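Local atomic coordinates of putative aliphatic sulfonates-binding protein (Escherichia coli, PDB entry 2X26), a protein that probably binds aliphatic sulfonates in the periplasm and delivers them to an ABC transporter for uptake. Residues E3-G8 and S32-V37; M16-S21 and I224-K229; G78-K83 and T184-L189; I89-N94 and G171-K176. One frame throughout, in Å; residues are numbered along the deposited sequence.

Contact 1 of 4, residues E3-G8 and S32-V37; sequences EALRIG and SKISWV
I7 and W36 are a parallel pair in neighbouring strands, and their side chains lie side by side on one face of the sheet. I7 CB and CG1 both lie close to S35 O, and I7 CB is 3.9 Å from W36 CE3. CG1 is set beside the backbone N (chi1 -54°), while I7 CG2 reaches W36 CZ3 at 3.8 Å. At the tip, I7 CD1 stands over the six-membered ring of W36 in a CH-pi contact, 3.7 Å from its centroid and 13° off the ring normal. I7 CD1 also meets I34 CG2 at 4.0 Å.

L5 continues this apolar face, with its CB against I34 CD1 at 4.0 Å. On the reverse face S35 OG lies 3.3 Å from R6 CG, alongside the start of the arginine chain. The arginine end leads off to a salt bridge with D55. Five backbone bonds zip the pair together, from K33 N to E3 O through to V37 N to I7 O.

Strands 4-9 and 33-38 are the parallel strands of a beta-alpha-beta crossover, with helices 14-21 and 24-28 between them. Strand 33-38 is an edge strand of the five-stranded sheet, and strand 4-9 has 56-59 on its other side. M16 and L25 of the two helices pack on I7 and W36, and W36 NE1 bonds E26. Helix 199-218 adds F201 and V205 on L5 and F209 on W36.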
loop_
_atom_site.group_PDB
_atom_site.type_symbol
_atom_site.label_atom_id
_atom_site.label_comp_id
_atom_site.label_asym_id
_atom_site.label_seq_id
_atom_site.Cartn_x
_atom_site.Cartn_y
_atom_site.Cartn_z
ATOM N N GLU A 3 -25.016 2.231 4.226
ATOM C CA GLU A 3 -25.245 3.129 5.362
ATOM C C GLU A 3 -23.953 3.801 5.842
ATOM O O GLU A 3 -23.957 4.968 6.261
ATOM C CB GLU A 3 -25.898 2.368 6.514
ATOM C CG GLU A 3 -26.527 3.277 7.546
ATOM C CD GLU A 3 -27.508 2.536 8.407
ATOM O OE1 GLU A 3 -28.082 1.534 7.911
ATOM O OE2 GLU A 3 -27.704 2.957 9.564
ATOM N N ALA A 4 -22.846 3.072 5.755
ATOM C CA ALA A 4 -21.567 3.577 6.235
ATOM C C ALA A 4 -20.399 2.965 5.473
ATOM O O ALA A 4 -20.481 1.841 4.934
ATOM C CB ALA A 4 -21.397 3.301 7.692
ATOM N N LEU A 5 -19.329 3.754 5.442
ATOM C CA LEU A 5 -18.082 3.348 4.874
ATOM C C LEU A 5 -17.033 3.832 5.863
ATOM O O LEU A 5 -16.772 5.041 5.980
ATOM C CB LEU A 5 -17.879 3.965 3.496
ATOM C CG LEU A 5 -16.435 3.785 3.018
ATOM C CD1 LEU A 5 -15.990 2.315 2.913
ATOM C CD2 LEU A 5 -16.236 4.511 1.671
ATOM N N ARG A 6 -16.401 2.863 6.509
ATOM C CA ARG A 6 -15.303 3.115 7.488
ATOM C C ARG A 6 -13.982 2.755 6.836
ATOM O O ARG A 6 -13.755 1.608 6.457
ATOM C CB ARG A 6 -15.501 2.289 8.782
ATOM C CG ARG A 6 -16.874 2.586 9.390
ATOM C CD ARG A 6 -17.268 1.515 10.378
ATOM N NE ARG A 6 -17.512 0.243 9.709
ATOM C CZ ARG A 6 -17.742 -0.879 10.402
ATOM N NH1 ARG A 6 -17.700 -0.859 11.740
ATOM N NH2 ARG A 6 -17.918 -2.024 9.757
ATOM N N ILE A 7 -13.133 3.763 6.696
ATOM C CA ILE A 7 -11.936 3.631 5.853
ATOM C C ILE A 7 -10.678 3.575 6.689
ATOM O O ILE A 7 -10.407 4.486 7.495
ATOM C CB ILE A 7 -11.819 4.812 4.853
ATOM C CG1 ILE A 7 -13.123 4.926 4.034
ATOM C CG2 ILE A 7 -10.555 4.642 4.026
ATOM C CD1 ILE A 7 -13.290 6.217 3.251
ATOM N N GLY A 8 -9.900 2.520 6.513
ATOM C CA GLY A 8 -8.553 2.460 7.128
ATOM C C GLY A 8 -7.519 3.025 6.189
ATOM O O GLY A 8 -7.411 2.579 5.045
ATOM N N SER A 32 -24.144 8.433 2.904
ATOM C CA SER A 32 -23.373 7.444 3.610
ATOM C C SER A 32 -22.640 8.170 4.666
ATOM O O SER A 32 -22.179 9.321 4.458
ATOM C CB SER A 32 -22.358 6.749 2.701
ATOM O OG SER A 32 -23.032 6.109 1.615
ATOM N N LYS A 33 -22.531 7.524 5.800
ATOM C CA LYS A 33 -21.672 8.003 6.867
ATOM C C LYS A 33 -20.233 7.579 6.572
ATOM O O LYS A 33 -19.891 6.401 6.707
ATOM C CB LYS A 33 -22.109 7.418 8.194
ATOM C CG LYS A 33 -21.401 8.021 9.372
ATOM C CD LYS A 33 -21.931 7.432 10.665
ATOM C CE LYS A 33 -20.810 7.085 11.615
ATOM N NZ LYS A 33 -21.375 6.644 12.909
ATOM N N ILE A 34 -19.409 8.544 6.156
ATOM C CA ILE A 34 -18.024 8.276 5.819
ATOM C C ILE A 34 -17.212 8.513 7.090
ATOM O O ILE A 34 -17.358 9.560 7.751
ATOM C CB ILE A 34 -17.498 9.237 4.726
ATOM C CG1 ILE A 34 -18.412 9.231 3.449
ATOM C CG2 ILE A 34 -16.034 8.887 4.383
ATOM C CD1 ILE A 34 -18.576 7.816 2.804
ATOM N N SER A 35 -16.368 7.557 7.457
ATOM C CA SER A 35 -15.422 7.758 8.574
ATOM C C SER A 35 -14.001 7.253 8.239
ATOM O O SER A 35 -13.796 6.374 7.385
ATOM C CB SER A 35 -15.895 7.136 9.867
ATOM O OG SER A 35 -16.042 5.745 9.750
ATOM N N TRP A 36 -13.040 7.855 8.882
ATOM C CA TRP A 36 -11.635 7.685 8.491
ATOM C C TRP A 36 -10.897 7.240 9.759
ATOM O O TRP A 36 -11.086 7.831 10.817
ATOM C CB TRP A 36 -11.106 9.065 8.052
ATOM C CG TRP A 36 -11.726 9.576 6.810
ATOM C CD1 TRP A 36 -12.813 10.409 6.708
ATOM C CD2 TRP A 36 -11.343 9.244 5.462
ATOM N NE1 TRP A 36 -13.075 10.658 5.373
ATOM C CE2 TRP A 36 -12.198 9.932 4.608
ATOM C CE3 TRP A 36 -10.352 8.450 4.917
ATOM C CZ2 TRP A 36 -12.092 9.848 3.201
ATOM C CZ3 TRP A 36 -10.222 8.360 3.513
ATOM C CH2 TRP A 36 -11.096 9.078 2.681
ATOM N N VAL A 37 -10.090 6.191 9.650
ATOM C CA VAL A 37 -9.327 5.692 10.760
ATOM C C VAL A 37 -7.893 5.537 10.304
ATOM O O VAL A 37 -7.583 4.692 9.435
ATOM C CB VAL A 37 -9.853 4.294 11.239
ATOM C CG1 VAL A 37 -9.104 3.888 12.471
ATOM C CG2 VAL A 37 -11.336 4.404 11.510
#

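Contact 2 of 4, residues M16-S21 and I224-K229; sequences MVLAKS and IALLAK
L226 and L227 push their methyl groups against V17, L18 and S21 where two helices of an alpha/beta binding-protein lobe cross. The short segments run at 104° to each other, with their axes 11.0 Å apart at closest approach. At that spacing the contact is made by side-chain ends.

In the first shell, L227 CD2 is shared by V17 and L18. It meets L18 CD1 at 3.9 Å in the L18 conformer described. The L18 and L227 side chains cross at about a right angle. L226 CD2 touches L18 CG at 3.9 Å. The first torsion of L226 sets CG opposite its backbone N (chi1 170°), which carries both methyls toward helix 14-21. S21 has a second conformer, so its close approach to the methyls of L226 is doubtful.

The next shell holds these groups in place. L18 also packs on L215 and T216 of helix 199-218, and on S223 of the same helix as L226. L227 also packs on I238 of helix 235-243. V17 leans on Y9 of strand 4-9 and on T230, so helix 14-21 is placed between strand 4-9 and helices 199-218 and 220-231.

Contacts between the two leucines and V17 and L18 are apolar throughout. V17 is turned so that CG1 is the branch facing L227, and V17 CG1 lies 3.8 Å from L227 CD2.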
loop_
_atom_site.group_PDB
_atom_site.type_symbol
_atom_site.label_atom_id
_atom_site.label_comp_id
_atom_site.label_asym_id
_atom_site.label_seq_id
_atom_site.Cartn_x
_atom_site.Cartn_y
_atom_site.Cartn_z
ATOM N N MET A 16 -6.199 8.199 -0.570
ATOM C CA MET A 16 -7.074 8.320 0.579
ATOM C C MET A 16 -6.894 9.651 1.308
ATOM O O MET A 16 -7.892 10.325 1.605
ATOM C CB MET A 16 -6.885 7.151 1.538
ATOM C CG MET A 16 -7.520 5.888 0.986
ATOM S SD MET A 16 -7.345 4.607 2.251
ATOM C CE MET A 16 -8.392 3.377 1.568
ATOM N N VAL A 17 -5.660 10.025 1.562
ATOM C CA VAL A 17 -5.374 11.233 2.384
ATOM C C VAL A 17 -5.871 12.489 1.654
ATOM O O VAL A 17 -6.509 13.360 2.282
ATOM C CB VAL A 17 -3.874 11.322 2.723
ATOM C CG1 VAL A 17 -3.460 12.705 3.307
ATOM C CG2 VAL A 17 -3.525 10.221 3.770
ATOM N N LEU A 18 -5.595 12.583 0.349
ATOM C CA LEU A 18 -6.091 13.728 -0.422
ATOM C C LEU A 18 -7.615 13.700 -0.539
ATOM O O LEU A 18 -8.247 14.731 -0.386
ATOM C CB LEU A 18 -5.436 13.848 -1.798
ATOM C CG LEU A 18 -4.217 14.763 -1.693
ATOM C CD1 LEU A 18 -3.044 14.007 -1.123
ATOM C CD2 LEU A 18 -3.887 15.376 -3.032
ATOM N N ALA A 19 -8.209 12.513 -0.754
ATOM C CA ALA A 19 -9.683 12.444 -0.781
ATOM C C ALA A 19 -10.288 12.932 0.541
ATOM O O ALA A 19 -11.323 13.626 0.550
ATOM C CB ALA A 19 -10.176 10.993 -1.066
ATOM N N LYS A 20 -9.700 12.491 1.636
ATOM C CA LYS A 20 -10.170 12.879 2.973
ATOM C C LYS A 20 -10.067 14.392 3.179
ATOM O O LYS A 20 -11.035 15.050 3.563
ATOM C CB LYS A 20 -9.364 12.112 4.050
ATOM C CG LYS A 20 -9.729 12.519 5.480
ATOM C CD LYS A 20 -8.722 11.915 6.496
ATOM C CE LYS A 20 -9.127 12.287 7.944
ATOM N NZ LYS A 20 -8.877 13.747 8.276
ATOM N N SER A 21 -8.915 14.943 2.826
ATOM C CA SER A 21 -8.659 16.364 3.031
ATOM C C SER A 21 -9.630 17.215 2.226
ATOM O O SER A 21 -10.112 18.277 2.705
ATOM C CB SER A 21 -7.232 16.691 2.615
ATOM O OG SER A 21 -6.326 16.140 3.545
ATOM N N ILE A 224 1.507 19.498 -1.651
ATOM C CA ILE A 224 2.747 19.406 -0.879
ATOM C C ILE A 224 2.538 20.008 0.513
ATOM O O ILE A 224 2.980 19.423 1.530
ATOM C CB ILE A 224 3.938 20.096 -1.628
ATOM C CG1 ILE A 224 4.414 19.166 -2.750
ATOM C CG2 ILE A 224 5.052 20.490 -0.596
ATOM C CD1 ILE A 224 5.427 19.887 -3.724
ATOM N N ALA A 225 1.836 21.129 0.575
ATOM C CA ALA A 225 1.561 21.760 1.850
ATOM C C ALA A 225 0.715 20.836 2.748
ATOM O O ALA A 225 1.018 20.639 3.948
ATOM C CB ALA A 225 0.856 23.092 1.619
ATOM N N LEU A 226 -0.305 20.212 2.148
ATOM C CA LEU A 226 -1.165 19.272 2.873
ATOM C C LEU A 226 -0.378 18.112 3.454
ATOM O O LEU A 226 -0.460 17.839 4.652
ATOM C CB LEU A 226 -2.274 18.767 1.967
ATOM C CG LEU A 226 -3.020 17.615 2.608
ATOM C CD1 LEU A 226 -3.908 18.147 3.732
ATOM C CD2 LEU A 226 -3.797 16.887 1.533
ATOM N N LEU A 227 0.417 17.439 2.623
ATOM C CA LEU A 227 1.112 16.223 3.035
ATOM C C LEU A 227 2.293 16.568 3.964
ATOM O O LEU A 227 2.630 15.782 4.855
ATOM C CB LEU A 227 1.581 15.472 1.771
ATOM C CG LEU A 227 0.494 14.866 0.885
ATOM C CD1 LEU A 227 1.118 14.359 -0.435
ATOM C CD2 LEU A 227 -0.250 13.699 1.622
ATOM N N ALA A 228 2.883 17.774 3.836
ATOM C CA ALA A 228 3.921 18.167 4.778
ATOM C C ALA A 228 3.276 18.220 6.162
ATOM O O ALA A 228 3.882 17.781 7.134
ATOM C CB ALA A 228 4.546 19.529 4.392
ATOM N N LYS A 229 2.054 18.750 6.243
ATOM C CA LYS A 229 1.346 18.867 7.515
ATOM C C LYS A 229 0.970 17.497 8.088
ATOM O O LYS A 229 1.247 17.220 9.251
ATOM C CB LYS A 229 0.068 19.689 7.307
ATOM C CG LYS A 229 -0.712 19.928 8.585
ATOM C CD LYS A 229 -1.848 20.969 8.356
ATOM C CE LYS A 229 -1.374 22.178 7.522
ATOM N NZ LYS A 229 -2.357 23.320 7.613
#

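Contact 3 of 4, residues G78-K83 and T184-L189; sequences GVEPPK and TGSFYL
G78 and Y188 form an antiparallel hydrogen-bonded pair, with a good bond from Y188 N to G78 O (2.9 Å) and a weak one back from G78 N to Y188 O. V79 and F187 follow as a non-hydrogen-bonded pair, and E80 N then bonds S186 O.

E80 carries the side-chain contact. Its CG lies beside the backbone N (chi1 -64°), and the chain runs extended to a carboxylate that meets two hydroxyls of the other strand. In the conformer described, S186 OG donates to E80 OE1 at 2.7 Å, on the anti side and 23° out of the carboxylate plane. Y188 OH donates to E80 OE2 at 2.6 Å, from above that plane. Carboxylate and phenol ring are turned 68° apart. Y188 presents its edge, with OE2 near the ring plane and CE1 3.3 Å from E80 CD.

The two strands are neighbours in the mixed five-stranded sheet of one lobe of a periplasmic binding protein, with 74-80 at one edge. Segment 78-83 leads on to strand 87-92 of the other lobe, and strand 172-177 leads back into 184-189, consistent with a hinge. A glycerol, probably from the crystallisation liquor, takes a hydrogen bond with E80 OE1. Water 1 also donates to E80 OE1 and to F187 O. Water 3 joins P81 O to S186 OG in the same serine conformer. These bonds would favour a charged carboxylate.

V79 and F187 meet on the other face, pointing the same way. V79 CG2 lies 3.5 Å from F187 CE1. Past them G185 tucks its CA against E80 O at 3.1 Å.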
loop_
_atom_site.group_PDB
_atom_site.type_symbol
_atom_site.label_atom_id
_atom_site.label_comp_id
_atom_site.label_asym_id
_atom_site.label_seq_id
_atom_site.Cartn_x
_atom_site.Cartn_y
_atom_site.Cartn_z
ATOM N N GLY A 78 -8.670 -3.553 -5.540
ATOM C CA GLY A 78 -8.038 -2.604 -6.471
ATOM C C GLY A 78 -6.544 -2.631 -6.290
ATOM O O GLY A 78 -6.044 -2.936 -5.210
ATOM N N VAL A 79 -5.821 -2.227 -7.329
ATOM C CA VAL A 79 -4.334 -2.164 -7.245
ATOM C C VAL A 79 -3.832 -0.863 -7.898
ATOM O O VAL A 79 -4.422 -0.333 -8.865
ATOM C CB VAL A 79 -3.656 -3.413 -7.921
ATOM C CG1 VAL A 79 -4.036 -3.514 -9.443
ATOM C CG2 VAL A 79 -2.121 -3.421 -7.704
ATOM N N GLU A 80 -2.782 -0.305 -7.313
ATOM C CA GLU A 80 -2.082 0.895 -7.852
ATOM C C GLU A 80 -0.727 0.439 -8.390
ATOM O O GLU A 80 -0.189 -0.575 -7.919
ATOM C CB GLU A 80 -1.815 1.862 -6.702
ATOM C CG GLU A 80 -3.068 2.390 -6.099
ATOM C CD GLU A 80 -2.943 3.125 -4.769
ATOM O OE1 GLU A 80 -2.435 2.614 -3.723
ATOM O OE2 GLU A 80 -3.524 4.201 -4.720
ATOM N N PRO A 81 -0.117 1.229 -9.289
ATOM C CA PRO A 81 1.174 0.793 -9.860
ATOM C C PRO A 81 2.256 0.740 -8.807
ATOM O O PRO A 81 2.188 1.456 -7.843
ATOM C CB PRO A 81 1.514 1.893 -10.876
ATOM C CG PRO A 81 0.166 2.643 -11.126
ATOM C CD PRO A 81 -0.580 2.527 -9.821
ATOM N N PRO A 82 3.267 -0.085 -9.019
ATOM C CA PRO A 82 4.393 -0.082 -8.117
ATOM C C PRO A 82 5.189 1.243 -8.177
ATOM O O PRO A 82 5.083 1.981 -9.152
ATOM C CB PRO A 82 5.303 -1.194 -8.684
ATOM C CG PRO A 82 4.929 -1.409 -10.028
ATOM C CD PRO A 82 3.502 -0.917 -10.208
ATOM N N LYS A 83 5.970 1.485 -7.126
ATOM C CA LYS A 83 6.788 2.703 -7.037
ATOM C C LYS A 83 8.232 2.279 -6.926
ATOM O O LYS A 83 8.825 2.397 -5.854
ATOM C CB LYS A 83 6.408 3.514 -5.773
ATOM C CG LYS A 83 4.948 4.003 -5.722
ATOM C CD LYS A 83 4.745 5.095 -4.602
ATOM C CE LYS A 83 5.498 4.847 -3.257
ATOM N NZ LYS A 83 5.781 6.083 -2.347
ATOM N N THR A 184 5.006 -5.334 -7.644
ATOM C CA THR A 184 3.577 -5.658 -7.835
ATOM C C THR A 184 2.605 -4.465 -7.802
ATOM O O THR A 184 1.685 -4.356 -8.629
ATOM C CB THR A 184 3.192 -6.609 -6.698
ATOM O OG1 THR A 184 3.995 -7.774 -6.837
ATOM C CG2 THR A 184 1.676 -7.010 -6.752
ATOM N N GLY A 185 2.810 -3.582 -6.839
ATOM C CA GLY A 185 1.896 -2.443 -6.680
ATOM C C GLY A 185 1.335 -2.426 -5.245
ATOM O O GLY A 185 1.684 -3.277 -4.448
ATOM N N SER A 186 0.515 -1.428 -4.908
ATOM C CA SER A 186 -0.118 -1.437 -3.577
ATOM C C SER A 186 -1.583 -1.694 -3.759
ATOM O O SER A 186 -2.131 -1.585 -4.877
ATOM C CB SER A 186 0.085 -0.122 -2.832
ATOM O OG SER A 186 -0.276 0.981 -3.654
ATOM N N PHE A 187 -2.244 -2.061 -2.679
ATOM C CA PHE A 187 -3.611 -2.600 -2.813
ATOM C C PHE A 187 -4.677 -1.923 -1.976
ATOM O O PHE A 187 -4.376 -1.223 -0.986
ATOM C CB PHE A 187 -3.634 -4.067 -2.430
ATOM C CG PHE A 187 -2.896 -4.952 -3.393
ATOM C CD1 PHE A 187 -3.443 -5.271 -4.652
ATOM C CD2 PHE A 187 -1.661 -5.443 -3.041
ATOM C CE1 PHE A 187 -2.770 -6.162 -5.545
ATOM C CE2 PHE A 187 -0.928 -6.309 -3.932
ATOM C CZ PHE A 187 -1.489 -6.663 -5.192
ATOM N N TYR A 188 -5.925 -2.093 -2.415
ATOM C CA TYR A 188 -7.089 -1.748 -1.609
ATOM C C TYR A 188 -7.749 -3.066 -1.316
ATOM O O TYR A 188 -7.856 -3.893 -2.217
ATOM C CB TYR A 188 -8.039 -0.856 -2.388
ATOM C CG TYR A 188 -7.406 0.482 -2.585
ATOM C CD1 TYR A 188 -6.530 0.699 -3.652
ATOM C CD2 TYR A 188 -7.626 1.498 -1.658
ATOM C CE1 TYR A 188 -5.921 1.948 -3.799
ATOM C CE2 TYR A 188 -7.025 2.750 -1.799
ATOM C CZ TYR A 188 -6.165 2.949 -2.877
ATOM O OH TYR A 188 -5.551 4.180 -3.015
ATOM N N LEU A 189 -8.099 -3.268 -0.039
ATOM C CA LEU A 189 -8.763 -4.493 0.397
ATOM C C LEU A 189 -10.080 -4.232 1.112
ATOM O O LEU A 189 -10.283 -3.183 1.746
ATOM C CB LEU A 189 -7.823 -5.309 1.309
ATOM C CG LEU A 189 -6.577 -5.863 0.529
ATOM C CD1 LEU A 189 -5.429 -4.920 0.821
ATOM C CD2 LEU A 189 -6.298 -7.278 0.922
HETATM O O HOH W 1 -2.956 1.211 -1.426
HETATM O O HOH W 2 0.251 -2.610 -10.554
HETATM O O HOH W 3 2.066 1.619 -5.089
#

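Contact 4 of 4, residues I89-N94 and G171-K176; sequences ILVAEN and GVRVLK
R173 folds back so that V91 lies over one face of its guanidinium and E93 O at its edge. Its chain is bent at chi3 (85°), which helps bring the guanidinium over V91. V91 CG2 lies over the centre of that face, 3.7 Å from the plane. V91 CG2 itself stands between its backbone N and carbonyl carbon (chi1 -64° places CG1 beside the N). R173 and V91 are a hydrogen-bonded antiparallel pair, so the arginine lies across its own partner.

The strands are neighbours at the edge of the second five-stranded sheet of this two-lobed binding protein, with 172-177 at one edge. A classic beta bulge interrupts them: L175 and K176 both face I89. L175 N bonds I89 O at 2.7 Å, and I89 N bonds K176 O. The register shifts by one residue between I89 and L90.

The bulge lets L175 point toward strand 87-92. Its CD2 meets I89 CG2 at 4.0 Å and V91 CG1 at 4.1 Å. On the reverse face L90 CD2 packs on V174 CG2 at 3.9 Å and, more distantly, on V172. L90 also touches Y163 and A166 of helix 162-169, and I89 packs on L119, L120 and A123 of helix 115-126. K176 turns its amine to Q126.

At the far end E93 N bonds G171 O. The E93 carbonyl then receives the arginine: R173 NH2 reaches it weakly and also bonds I97 O. R173 NE donates to E93 O at 2.7 Å, with that oxygen only 3° out of the guanidinium plane.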
loop_
_atom_site.group_PDB
_atom_site.type_symbol
_atom_site.label_atom_id
_atom_site.label_comp_id
_atom_site.label_asym_id
_atom_site.label_seq_id
_atom_site.Cartn_x
_atom_site.Cartn_y
_atom_site.Cartn_z
ATOM N N ILE A 89 17.879 0.524 -1.552
ATOM C CA ILE A 89 18.996 0.219 -0.669
ATOM C C ILE A 89 19.963 1.405 -0.715
ATOM O O ILE A 89 20.426 1.797 -1.816
ATOM C CB ILE A 89 19.718 -1.069 -1.132
ATOM C CG1 ILE A 89 18.752 -2.243 -1.151
ATOM C CG2 ILE A 89 20.961 -1.369 -0.239
ATOM C CD1 ILE A 89 19.379 -3.579 -1.732
ATOM N N LEU A 90 20.219 1.997 0.446
ATOM C CA LEU A 90 21.117 3.128 0.549
ATOM C C LEU A 90 22.445 2.735 1.105
ATOM O O LEU A 90 22.530 1.929 2.034
ATOM C CB LEU A 90 20.552 4.156 1.518
ATOM C CG LEU A 90 19.256 4.862 1.148
ATOM C CD1 LEU A 90 18.804 5.655 2.365
ATOM C CD2 LEU A 90 19.441 5.809 -0.087
ATOM N N VAL A 91 23.480 3.371 0.580
ATOM C CA VAL A 91 24.821 3.271 1.172
ATOM C C VAL A 91 25.336 4.664 1.282
ATOM O O VAL A 91 24.724 5.568 0.725
ATOM C CB VAL A 91 25.792 2.417 0.308
ATOM C CG1 VAL A 91 25.271 0.971 0.245
ATOM C CG2 VAL A 91 25.862 2.981 -1.142
ATOM N N ALA A 92 26.453 4.859 1.986
ATOM C CA ALA A 92 27.079 6.194 2.029
ATOM C C ALA A 92 27.628 6.553 0.650
ATOM O O ALA A 92 28.101 5.646 -0.059
ATOM C CB ALA A 92 28.198 6.226 3.117
ATOM N N GLU A 93 27.577 7.831 0.233
ATOM C CA GLU A 93 28.045 8.240 -1.118
ATOM C C GLU A 93 29.366 7.620 -1.576
ATOM O O GLU A 93 29.465 7.040 -2.696
ATOM C CB GLU A 93 28.169 9.761 -1.195
ATOM C CG GLU A 93 26.838 10.457 -1.231
ATOM C CD GLU A 93 26.951 11.973 -1.248
ATOM O OE1 GLU A 93 27.794 12.524 -0.504
ATOM O OE2 GLU A 93 26.171 12.607 -2.001
ATOM N N ASN A 94 30.397 7.784 -0.737
ATOM C CA ASN A 94 31.741 7.378 -1.082
ATOM C C ASN A 94 32.071 5.959 -0.614
ATOM O O ASN A 94 33.232 5.543 -0.612
ATOM C CB ASN A 94 32.743 8.439 -0.609
ATOM C CG ASN A 94 32.192 9.885 -0.750
ATOM O OD1 ASN A 94 31.829 10.541 0.246
ATOM N ND2 ASN A 94 32.154 10.380 -1.977
ATOM N N GLY A 171 24.994 12.859 1.812
ATOM C CA GLY A 171 25.955 11.848 2.217
ATOM C C GLY A 171 25.600 10.444 1.797
ATOM O O GLY A 171 26.435 9.542 1.928
ATOM N N VAL A 172 24.386 10.261 1.267
ATOM C CA VAL A 172 23.929 8.922 0.871
ATOM C C VAL A 172 23.622 8.787 -0.608
ATOM O O VAL A 172 23.389 9.770 -1.327
ATOM C CB VAL A 172 22.747 8.399 1.737
ATOM C CG1 VAL A 172 23.113 8.403 3.212
ATOM C CG2 VAL A 172 21.455 9.202 1.469
ATOM N N ARG A 173 23.611 7.538 -1.051
ATOM C CA ARG A 173 23.471 7.192 -2.444
ATOM C C ARG A 173 22.595 5.929 -2.546
ATOM O O ARG A 173 22.657 4.991 -1.710
ATOM C CB ARG A 173 24.882 7.013 -3.032
ATOM C CG ARG A 173 25.116 5.936 -4.065
ATOM C CD ARG A 173 26.486 6.130 -4.743
ATOM N NE ARG A 173 27.622 5.557 -4.033
ATOM C CZ ARG A 173 27.969 4.266 -4.020
ATOM N NH1 ARG A 173 27.255 3.346 -4.646
ATOM N NH2 ARG A 173 29.034 3.897 -3.322
ATOM N N VAL A 174 21.723 5.941 -3.524
ATOM C CA VAL A 174 20.925 4.744 -3.832
ATOM C C VAL A 174 21.838 3.702 -4.516
ATOM O O VAL A 174 22.332 3.936 -5.623
ATOM C CB VAL A 174 19.732 5.124 -4.690
ATOM C CG1 VAL A 174 18.991 3.877 -5.224
ATOM C CG2 VAL A 174 18.774 5.980 -3.900
ATOM N N LEU A 175 22.071 2.570 -3.858
ATOM C CA LEU A 175 22.798 1.447 -4.471
ATOM C C LEU A 175 21.903 0.686 -5.446
ATOM O O LEU A 175 22.359 0.183 -6.484
ATOM C CB LEU A 175 23.266 0.493 -3.372
ATOM C CG LEU A 175 24.085 -0.723 -3.808
ATOM C CD1 LEU A 175 25.429 -0.260 -4.196
ATOM C CD2 LEU A 175 24.126 -1.693 -2.641
ATOM N N LYS A 176 20.627 0.590 -5.106
ATOM C CA LYS A 176 19.694 -0.238 -5.875
ATOM C C LYS A 176 18.291 0.246 -5.574
ATOM O O LYS A 176 17.993 0.492 -4.434
ATOM C CB LYS A 176 19.875 -1.701 -5.437
ATOM C CG LYS A 176 18.965 -2.714 -6.104
ATOM C CD LYS A 176 19.220 -2.791 -7.550
ATOM C CE LYS A 176 18.413 -3.976 -8.089
ATOM N NZ LYS A 176 18.611 -4.120 -9.528
#

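Overall arrangement
From the N terminus, strand 4-9 opens contact 1, and helix 14-21 follows it directly to open contact 2. Strand 33-38 closes contact 1 after a short, mostly helical excursion, so contacts 1 and 2 cross. Contact 3 opens at 78-83 and contact 4 at 89-94. The chain then builds most of the second sheet. Contact 4 closes at 171-176, nested inside contact 3, which closes at 184-189. Both nest inside contact 2, closed last by helix 220-231. Contacts 1 and 3 share the first sheet, and M16 touches both I7 and Y188. Contact 4 belongs to the other sheet, its centre about 41 Å from that of contact 1.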